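Local coordinates for cell wall surface anchor family protein (Streptococcus agalactiae serogroup V, PDB 3PF2) that builds the shaft of the type 1 pilus of group B Streptococcus as its major pilin, the chain here being a 35 kDa C-terminal fragment with Ig-like folds, at residues 5-16 with 29-40; 196-204 with 238-248. One frame throughout, in Å; residues are numbered along the deposited sequence.

Contact 1 of 2, residues 5-16 with 29-40; sequences DEPKTDKDVKKL and FKWFLKSTIPAN. With CA (calcium ion), chain B.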
# COMPACT_ATOMS: atom_id res chain seq x y z
N ASP A 5 19.95 20.57 -15.82
CA ASP A 5 18.49 20.63 -15.80
C ASP A 5 17.90 19.24 -16.04
O ASP A 5 16.69 19.11 -16.25
CB ASP A 5 17.99 21.59 -16.89
CG ASP A 5 18.53 21.24 -18.28
OD1 ASP A 5 19.05 20.11 -18.45
OD2 ASP A 5 18.43 22.09 -19.20
N GLU A 6 18.75 18.21 -16.03
CA GLU A 6 18.33 16.85 -16.33
C GLU A 6 17.42 16.34 -15.20
O GLU A 6 17.48 16.85 -14.09
CB GLU A 6 19.55 15.95 -16.55
CG GLU A 6 20.27 16.24 -17.88
CD GLU A 6 21.63 15.57 -17.99
OE1 GLU A 6 21.79 14.41 -17.57
OE2 GLU A 6 22.57 16.23 -18.52
N PRO A 7 16.55 15.35 -15.49
CA PRO A 7 15.50 14.99 -14.51
C PRO A 7 15.97 14.47 -13.14
O PRO A 7 16.85 13.62 -13.06
CB PRO A 7 14.70 13.90 -15.22
CG PRO A 7 14.95 14.13 -16.69
CD PRO A 7 16.39 14.60 -16.76
N LYS A 8 15.38 15.02 -12.08
CA LYS A 8 15.49 14.46 -10.74
C LYS A 8 14.18 13.75 -10.50
O LYS A 8 13.12 14.22 -10.95
CB LYS A 8 15.66 15.59 -9.72
CG LYS A 8 17.06 16.18 -9.63
CD LYS A 8 17.31 17.13 -10.78
CE LYS A 8 18.70 17.68 -10.74
NZ LYS A 8 19.01 18.22 -12.10
N THR A 9 14.22 12.64 -9.78
CA THR A 9 13.03 11.83 -9.57
C THR A 9 12.78 11.57 -8.09
O THR A 9 13.69 11.61 -7.29
CB THR A 9 13.12 10.47 -10.32
OG1 THR A 9 14.41 9.87 -10.09
CG2 THR A 9 12.93 10.70 -11.83
N ASP A 10 11.52 11.33 -7.75
CA ASP A 10 11.14 10.96 -6.39
C ASP A 10 9.85 10.17 -6.48
O ASP A 10 9.14 10.24 -7.48
CB ASP A 10 10.91 12.22 -5.53
CG ASP A 10 10.42 11.89 -4.12
OD1 ASP A 10 10.91 10.93 -3.53
OD2 ASP A 10 9.56 12.61 -3.60
N LYS A 11 9.53 9.43 -5.42
CA LYS A 11 8.24 8.74 -5.35
C LYS A 11 7.63 9.04 -3.98
O LYS A 11 8.33 9.09 -2.98
CB LYS A 11 8.44 7.23 -5.56
CG LYS A 11 7.15 6.42 -5.81
CD LYS A 11 7.46 4.93 -5.97
CE LYS A 11 6.19 4.11 -6.23
NZ LYS A 11 6.50 2.69 -6.61
N ASP A 12 6.31 9.25 -3.97
CA ASP A 12 5.54 9.43 -2.73
C ASP A 12 4.43 8.39 -2.68
O ASP A 12 4.21 7.64 -3.63
CB ASP A 12 4.88 10.81 -2.72
CG ASP A 12 5.87 11.96 -2.63
OD1 ASP A 12 7.08 11.72 -2.35
OD2 ASP A 12 5.44 13.11 -2.86
N VAL A 13 3.74 8.34 -1.54
CA VAL A 13 2.57 7.50 -1.38
C VAL A 13 1.49 8.28 -0.66
O VAL A 13 1.79 9.16 0.16
CB VAL A 13 2.89 6.20 -0.61
CG1 VAL A 13 3.22 6.49 0.87
CG2 VAL A 13 1.78 5.16 -0.78
N LYS A 14 0.24 7.93 -0.99
CA LYS A 14 -1.00 8.46 -0.38
C LYS A 14 -1.37 9.83 -0.93
O LYS A 14 -2.49 10.02 -1.42
CB LYS A 14 -0.97 8.43 1.17
CG LYS A 14 -2.33 8.74 1.87
CD LYS A 14 -2.29 8.32 3.35
CE LYS A 14 -3.61 8.57 4.02
NZ LYS A 14 -3.58 8.08 5.45
N LYS A 15 -0.45 10.79 -0.83
CA LYS A 15 -0.62 12.10 -1.42
C LYS A 15 0.76 12.69 -1.66
O LYS A 15 1.77 12.21 -1.12
CB LYS A 15 -1.40 13.02 -0.48
CG LYS A 15 -0.66 13.33 0.83
CD LYS A 15 -1.59 13.90 1.89
CE LYS A 15 -0.80 14.43 3.07
NZ LYS A 15 -1.74 14.71 4.23
N LEU A 16 0.80 13.78 -2.44
CA LEU A 16 2.07 14.48 -2.65
C LEU A 16 2.64 14.98 -1.34
O LEU A 16 1.94 15.64 -0.55
CB LEU A 16 1.90 15.65 -3.63
CG LEU A 16 1.65 15.22 -5.07
CD1 LEU A 16 1.32 16.45 -5.91
CD2 LEU A 16 2.88 14.51 -5.64
N PHE A 29 -4.99 2.68 -2.95
CA PHE A 29 -4.35 3.97 -2.67
C PHE A 29 -3.45 4.32 -3.86
O PHE A 29 -3.23 3.49 -4.74
CB PHE A 29 -3.51 3.91 -1.38
CG PHE A 29 -2.40 2.91 -1.45
CD1 PHE A 29 -1.15 3.27 -1.96
CD2 PHE A 29 -2.61 1.59 -1.07
CE1 PHE A 29 -0.13 2.31 -2.06
CE2 PHE A 29 -1.60 0.64 -1.16
CZ PHE A 29 -0.36 1.01 -1.65
N LYS A 30 -2.90 5.52 -3.86
CA LYS A 30 -2.03 5.96 -4.95
C LYS A 30 -0.58 6.08 -4.53
O LYS A 30 -0.29 6.65 -3.48
CB LYS A 30 -2.49 7.31 -5.48
CG LYS A 30 -3.90 7.26 -6.08
CD LYS A 30 -4.26 8.57 -6.70
CE LYS A 30 -5.58 8.47 -7.46
NZ LYS A 30 -6.74 8.47 -6.53
N TRP A 31 0.32 5.56 -5.37
CA TRP A 31 1.72 5.98 -5.35
C TRP A 31 1.81 7.17 -6.30
O TRP A 31 0.97 7.32 -7.20
CB TRP A 31 2.62 4.87 -5.88
CG TRP A 31 2.60 3.58 -5.11
CD1 TRP A 31 1.90 2.46 -5.43
CD2 TRP A 31 3.35 3.27 -3.93
NE1 TRP A 31 2.14 1.47 -4.52
CE2 TRP A 31 3.03 1.93 -3.58
CE3 TRP A 31 4.27 3.98 -3.12
CZ2 TRP A 31 3.59 1.29 -2.47
CZ3 TRP A 31 4.82 3.33 -2.00
CH2 TRP A 31 4.48 2.00 -1.70
N PHE A 32 2.82 8.03 -6.11
CA PHE A 32 3.03 9.15 -7.04
C PHE A 32 4.46 9.11 -7.58
O PHE A 32 5.40 9.28 -6.81
CB PHE A 32 2.77 10.49 -6.35
CG PHE A 32 1.34 10.66 -5.92
CD1 PHE A 32 0.43 11.34 -6.71
CD2 PHE A 32 0.91 10.09 -4.72
CE1 PHE A 32 -0.92 11.46 -6.30
CE2 PHE A 32 -0.43 10.20 -4.31
CZ PHE A 32 -1.34 10.90 -5.10
N LEU A 33 4.60 8.84 -8.87
CA LEU A 33 5.91 8.86 -9.52
C LEU A 33 6.15 10.29 -9.97
O LEU A 33 5.31 10.87 -10.67
CB LEU A 33 5.94 7.92 -10.73
CG LEU A 33 6.00 6.39 -10.57
CD1 LEU A 33 5.33 5.84 -9.32
CD2 LEU A 33 5.56 5.63 -11.84
N LYS A 34 7.28 10.86 -9.58
CA LYS A 34 7.49 12.28 -9.76
C LYS A 34 8.80 12.53 -10.47
O LYS A 34 9.79 11.92 -10.12
CB LYS A 34 7.53 13.00 -8.40
CG LYS A 34 6.29 12.75 -7.52
CD LYS A 34 6.65 12.85 -6.02
CE LYS A 34 7.08 14.28 -5.60
NZ LYS A 34 7.44 14.36 -4.15
N SER A 35 8.81 13.45 -11.43
CA SER A 35 10.06 13.84 -12.09
C SER A 35 10.05 15.32 -12.34
O SER A 35 9.04 15.88 -12.72
CB SER A 35 10.20 13.14 -13.44
OG SER A 35 11.45 13.49 -14.04
N THR A 36 11.20 15.96 -12.18
CA THR A 36 11.36 17.30 -12.73
C THR A 36 11.39 17.22 -14.26
O THR A 36 11.73 16.19 -14.84
CB THR A 36 12.62 18.02 -12.19
OG1 THR A 36 13.80 17.30 -12.60
CG2 THR A 36 12.60 18.11 -10.68
N ILE A 37 11.00 18.32 -14.90
CA ILE A 37 10.97 18.40 -16.35
C ILE A 37 11.81 19.61 -16.77
O ILE A 37 11.61 20.70 -16.24
CB ILE A 37 9.51 18.54 -16.88
CG1 ILE A 37 8.68 17.29 -16.58
CG2 ILE A 37 9.50 18.85 -18.37
CD1 ILE A 37 9.19 15.97 -17.19
N PRO A 38 12.76 19.43 -17.71
CA PRO A 38 13.49 20.59 -18.23
C PRO A 38 12.71 21.34 -19.31
O PRO A 38 11.88 20.73 -20.00
CB PRO A 38 14.75 19.96 -18.82
CG PRO A 38 14.31 18.61 -19.25
CD PRO A 38 13.27 18.16 -18.26
N ALA A 39 12.99 22.63 -19.47
CA ALA A 39 12.38 23.41 -20.56
C ALA A 39 12.80 22.90 -21.95
O ALA A 39 12.04 23.02 -22.92
CB ALA A 39 12.70 24.90 -20.41
N ASN A 40 14.00 22.32 -22.04
CA ASN A 40 14.44 21.67 -23.29
C ASN A 40 13.96 20.22 -23.47
O ASN A 40 14.55 19.43 -24.23
CB ASN A 40 15.96 21.80 -23.47
CG ASN A 40 16.76 21.09 -22.37
OD1 ASN A 40 16.25 20.24 -21.64
ND2 ASN A 40 18.04 21.45 -22.27
CA CA B . 9.11 10.97 -1.76
O HOH W 1 14.93 19.08 -14.34
O HOH W 2 17.84 18.75 -20.21
O HOH W 3 15.97 23.19 -20.13
O HOH W 4 -4.03 7.65 -2.03
O HOH W 5 10.75 9.54 -0.82
O HOH W 6 9.74 12.79 -0.35

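Contact 2 of 2, residues 196-204 with 238-248; sequences TLGGAEFDL and IKLKSHTDGTF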
# COMPACT_ATOMS: atom_id res chain seq x y z
N THR A 196 -8.27 -24.24 26.28
CA THR A 196 -8.62 -23.51 25.08
C THR A 196 -10.03 -23.90 24.67
O THR A 196 -10.50 -25.01 24.99
CB THR A 196 -7.63 -23.80 23.95
OG1 THR A 196 -7.57 -25.22 23.73
CG2 THR A 196 -6.23 -23.29 24.31
N LEU A 197 -10.73 -22.99 23.99
CA LEU A 197 -12.13 -23.20 23.66
C LEU A 197 -12.39 -22.89 22.21
O LEU A 197 -12.03 -21.81 21.72
CB LEU A 197 -13.03 -22.33 24.55
CG LEU A 197 -12.96 -22.50 26.08
CD1 LEU A 197 -13.76 -21.40 26.77
CD2 LEU A 197 -13.48 -23.89 26.50
N GLY A 198 -13.02 -23.83 21.52
CA GLY A 198 -13.42 -23.61 20.13
C GLY A 198 -14.84 -23.11 20.00
O GLY A 198 -15.65 -23.28 20.92
N GLY A 199 -15.15 -22.50 18.86
CA GLY A 199 -16.53 -22.14 18.53
C GLY A 199 -17.02 -20.78 18.97
O GLY A 199 -18.18 -20.45 18.74
N ALA A 200 -16.18 -19.98 19.63
CA ALA A 200 -16.55 -18.60 19.93
C ALA A 200 -16.57 -17.85 18.62
O ALA A 200 -15.71 -18.09 17.76
CB ALA A 200 -15.58 -17.96 20.92
N GLU A 201 -17.55 -16.98 18.43
CA GLU A 201 -17.62 -16.16 17.23
C GLU A 201 -17.60 -14.67 17.56
O GLU A 201 -18.15 -14.24 18.59
CB GLU A 201 -18.85 -16.53 16.38
CG GLU A 201 -18.83 -18.00 15.94
CD GLU A 201 -19.99 -18.41 15.06
OE1 GLU A 201 -20.89 -17.59 14.79
OE2 GLU A 201 -19.99 -19.58 14.63
N PHE A 202 -16.94 -13.89 16.69
CA PHE A 202 -16.74 -12.46 16.91
C PHE A 202 -16.95 -11.64 15.64
O PHE A 202 -16.40 -11.98 14.58
CB PHE A 202 -15.31 -12.16 17.43
CG PHE A 202 -14.90 -13.02 18.60
CD1 PHE A 202 -15.00 -12.53 19.90
CD2 PHE A 202 -14.38 -14.29 18.39
CE1 PHE A 202 -14.61 -13.32 20.99
CE2 PHE A 202 -14.01 -15.10 19.46
CZ PHE A 202 -14.11 -14.60 20.76
N ASP A 203 -17.72 -10.56 15.75
CA ASP A 203 -17.71 -9.51 14.73
C ASP A 203 -16.45 -8.65 14.86
O ASP A 203 -16.12 -8.19 15.95
CB ASP A 203 -18.91 -8.57 14.88
CG ASP A 203 -20.24 -9.24 14.59
OD1 ASP A 203 -20.27 -10.33 13.98
OD2 ASP A 203 -21.26 -8.63 14.99
N LEU A 204 -15.78 -8.42 13.74
CA LEU A 204 -14.61 -7.52 13.73
C LEU A 204 -15.04 -6.10 13.40
O LEU A 204 -15.70 -5.86 12.36
CB LEU A 204 -13.56 -8.02 12.73
CG LEU A 204 -12.37 -7.06 12.47
CD1 LEU A 204 -11.41 -6.96 13.67
CD2 LEU A 204 -11.63 -7.49 11.20
N ILE A 238 -16.95 -8.77 8.52
CA ILE A 238 -16.00 -9.82 8.89
C ILE A 238 -16.39 -10.42 10.23
O ILE A 238 -16.59 -9.70 11.21
CB ILE A 238 -14.54 -9.29 8.91
CG1 ILE A 238 -14.05 -9.03 7.49
CG2 ILE A 238 -13.59 -10.30 9.63
CD1 ILE A 238 -12.75 -8.30 7.36
N LYS A 239 -16.53 -11.74 10.26
CA LYS A 239 -16.87 -12.46 11.48
C LYS A 239 -15.87 -13.60 11.62
O LYS A 239 -15.66 -14.35 10.67
CB LYS A 239 -18.31 -12.99 11.44
CG LYS A 239 -19.34 -11.91 11.14
CD LYS A 239 -20.76 -12.45 11.09
CE LYS A 239 -21.79 -11.33 11.19
NZ LYS A 239 -21.75 -10.39 10.03
N LEU A 240 -15.25 -13.71 12.79
CA LEU A 240 -14.18 -14.67 13.04
C LEU A 240 -14.63 -15.72 14.05
O LEU A 240 -15.64 -15.53 14.73
CB LEU A 240 -12.93 -13.94 13.56
CG LEU A 240 -12.40 -12.79 12.70
CD1 LEU A 240 -11.24 -12.10 13.40
CD2 LEU A 240 -11.98 -13.29 11.33
N LYS A 241 -13.88 -16.82 14.14
CA LYS A 241 -14.27 -17.96 14.96
C LYS A 241 -13.02 -18.57 15.60
O LYS A 241 -11.97 -18.65 14.97
CB LYS A 241 -14.97 -18.98 14.05
CG LYS A 241 -15.28 -20.35 14.58
CD LYS A 241 -15.92 -21.22 13.47
CE LYS A 241 -14.88 -22.04 12.70
NZ LYS A 241 -15.36 -22.49 11.35
N SER A 242 -13.11 -19.00 16.86
CA SER A 242 -12.00 -19.74 17.43
C SER A 242 -12.02 -21.20 16.95
O SER A 242 -13.09 -21.84 16.90
CB SER A 242 -11.96 -19.66 18.96
OG SER A 242 -13.13 -20.19 19.55
N HIS A 243 -10.85 -21.68 16.57
CA HIS A 243 -10.65 -23.06 16.12
C HIS A 243 -10.65 -23.99 17.35
O HIS A 243 -10.67 -23.53 18.50
CB HIS A 243 -9.34 -23.15 15.31
CG HIS A 243 -9.06 -24.50 14.72
ND1 HIS A 243 -10.02 -25.27 14.09
CD2 HIS A 243 -7.91 -25.21 14.63
CE1 HIS A 243 -9.49 -26.39 13.66
NE2 HIS A 243 -8.20 -26.38 13.97
N THR A 244 -10.63 -25.29 17.11
CA THR A 244 -10.72 -26.27 18.20
C THR A 244 -9.52 -26.25 19.15
O THR A 244 -9.57 -26.90 20.20
CB THR A 244 -10.91 -27.69 17.63
OG1 THR A 244 -9.86 -27.96 16.69
CG2 THR A 244 -12.25 -27.79 16.92
N ASP A 245 -8.46 -25.53 18.78
CA ASP A 245 -7.30 -25.30 19.66
C ASP A 245 -7.35 -23.91 20.31
O ASP A 245 -6.37 -23.44 20.89
CB ASP A 245 -5.97 -25.50 18.90
CG ASP A 245 -5.83 -24.56 17.70
OD1 ASP A 245 -6.67 -23.66 17.52
OD2 ASP A 245 -4.86 -24.73 16.92
N GLY A 246 -8.51 -23.26 20.20
CA GLY A 246 -8.72 -21.94 20.78
C GLY A 246 -8.22 -20.79 19.91
O GLY A 246 -8.59 -19.64 20.15
N THR A 247 -7.43 -21.09 18.88
CA THR A 247 -6.75 -20.01 18.15
C THR A 247 -7.58 -19.41 17.02
O THR A 247 -8.48 -20.06 16.48
CB THR A 247 -5.39 -20.44 17.55
OG1 THR A 247 -5.62 -21.31 16.43
CG2 THR A 247 -4.50 -21.09 18.59
N PHE A 248 -7.27 -18.16 16.71
CA PHE A 248 -7.70 -17.53 15.47
C PHE A 248 -6.87 -16.29 15.23
O PHE A 248 -6.11 -15.87 16.11
CB PHE A 248 -9.21 -17.25 15.44
CG PHE A 248 -9.71 -16.27 16.49
CD1 PHE A 248 -10.01 -14.96 16.13
CD2 PHE A 248 -9.93 -16.68 17.80
CE1 PHE A 248 -10.51 -14.06 17.06
CE2 PHE A 248 -10.43 -15.78 18.76
CZ PHE A 248 -10.72 -14.46 18.38
O HOH W 7 -9.67 -26.66 22.85
O HOH W 8 -18.07 -7.29 11.60

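Contact 1 of 2, residues 5-16 with 29-40
Trp31 is covered on both faces by residues of 5-16: Val13 lays CG2 over the six-membered ring, a CH-pi contact 3.9 Å from its centroid, while Lys11 crosses the opposite face, its NZ 4.4 Å from the centroid of the five-membered ring. Phe29 CE1 shares the Val13 face, and Asp12 O lies at the indole edge, near its plane. The Lys11 chain runs straight from a CG anti to the backbone N (chi1 -168°), which places CE between the indole and Leu33 CD1. Its NZ is joined to Asn152 by an isopeptide bond and has a further partner in Asp51. Phe32, on the other side of the sheet, takes the backbone of Lys14 at the edge of its ring and Leu16 N over one face.

Strands 9-13 and 29-35 pair antiparallel, with Asp10 and Asp12 beside Lys34 and Phe32. Lys34 bends at chi3 (66°), bringing NZ to Asp10 OD2 at 2.8 Å, on its anti lone pair, and to Asp12 OD2 at 2.7 Å, on the syn side but out of the carboxylate plane, with Leu119 O as a third acceptor. Asp10 OD1 and OD2, Lys11 O and Asp12 OD1 (2.2 Å) bind calcium with two waters and Asp19.

Calcium and ammonium thus share two buried aspartates, a balance that probably keeps both carboxylates ionised, while on the opposite face of the sheet the isopeptide link ties strand 9-13 covalently to Asn152.

Contact 2 of 2, residues 196-204 with 238-248
Phe202 and Phe248 pack between two sheets of the prealbumin-like domain: Phe202 from strand 201-206, which pairs antiparallel with 239-241, and Phe248 from strand 247-253, which pairs with 178-190. Their planes lie 18° from parallel but are slid apart, with centroids 5.1 Å apart, so the rings barely overlap; the touch is between Phe202 CE2 and Phe248 CZ at 3.5 Å. Phe248 instead stacks on Phe186, and Phe202 reaches Leu270 of the neighbouring strand, so large flat residues suit this buried side. Farther along it, Leu204 and Ile238 run side by side, CD2 against CG2 at 3.8 Å. Leu204 has CG anti to the backbone N (chi1 172°), an orientation that sets its branch alongside the isoleucine.

The other face of strands 201-204 and 239-241 carries Glu201, Asp203, Lys239 and Lys241, partly exposed and more loosely matched. Asp203 OD1 lies against the aliphatic part of Lys239, 3.3 Å from CE, yet stays 4.2 Å from NZ, beyond a salt bridge. A long lysine can serve here through its methylenes without its ammonium pairing with Asp203.

Beyond the strands, a type I turn from His243 to Gly246 faces 196-198. Gly246 has positive phi and no side chain to collide with Thr196, whose CB presses on Asp245 O; a water joins Thr196 OG1 to Thr244 O. Ser242 is small enough to tuck its hydroxyl against the opposing backbone: OG donates to Leu197 O at 2.9 Å and accepts from Ala200 N at 3.1 Å.

In the fold
The two contacts lie on opposite sides of the chain's centre, with centres 46 Å apart and nearest atoms about 16 Å apart, and share no strand. Each pairs an outermost strand of its sheet, 9-13 in contact 1 and 239-241 in contact 2, antiparallel with the next strand inward. Contact 1 is mostly buried, and its polar chemistry is strong: two aspartates shared by calcium and a lysine, and a covalent link to Asn152. Contact 2 is only partly buried and away from the calcium sites; aromatic and aliphatic packing covers its inner face, whereas charged residues that form no salt bridge across it line its other face, and a glycine-bearing turn packs at one end.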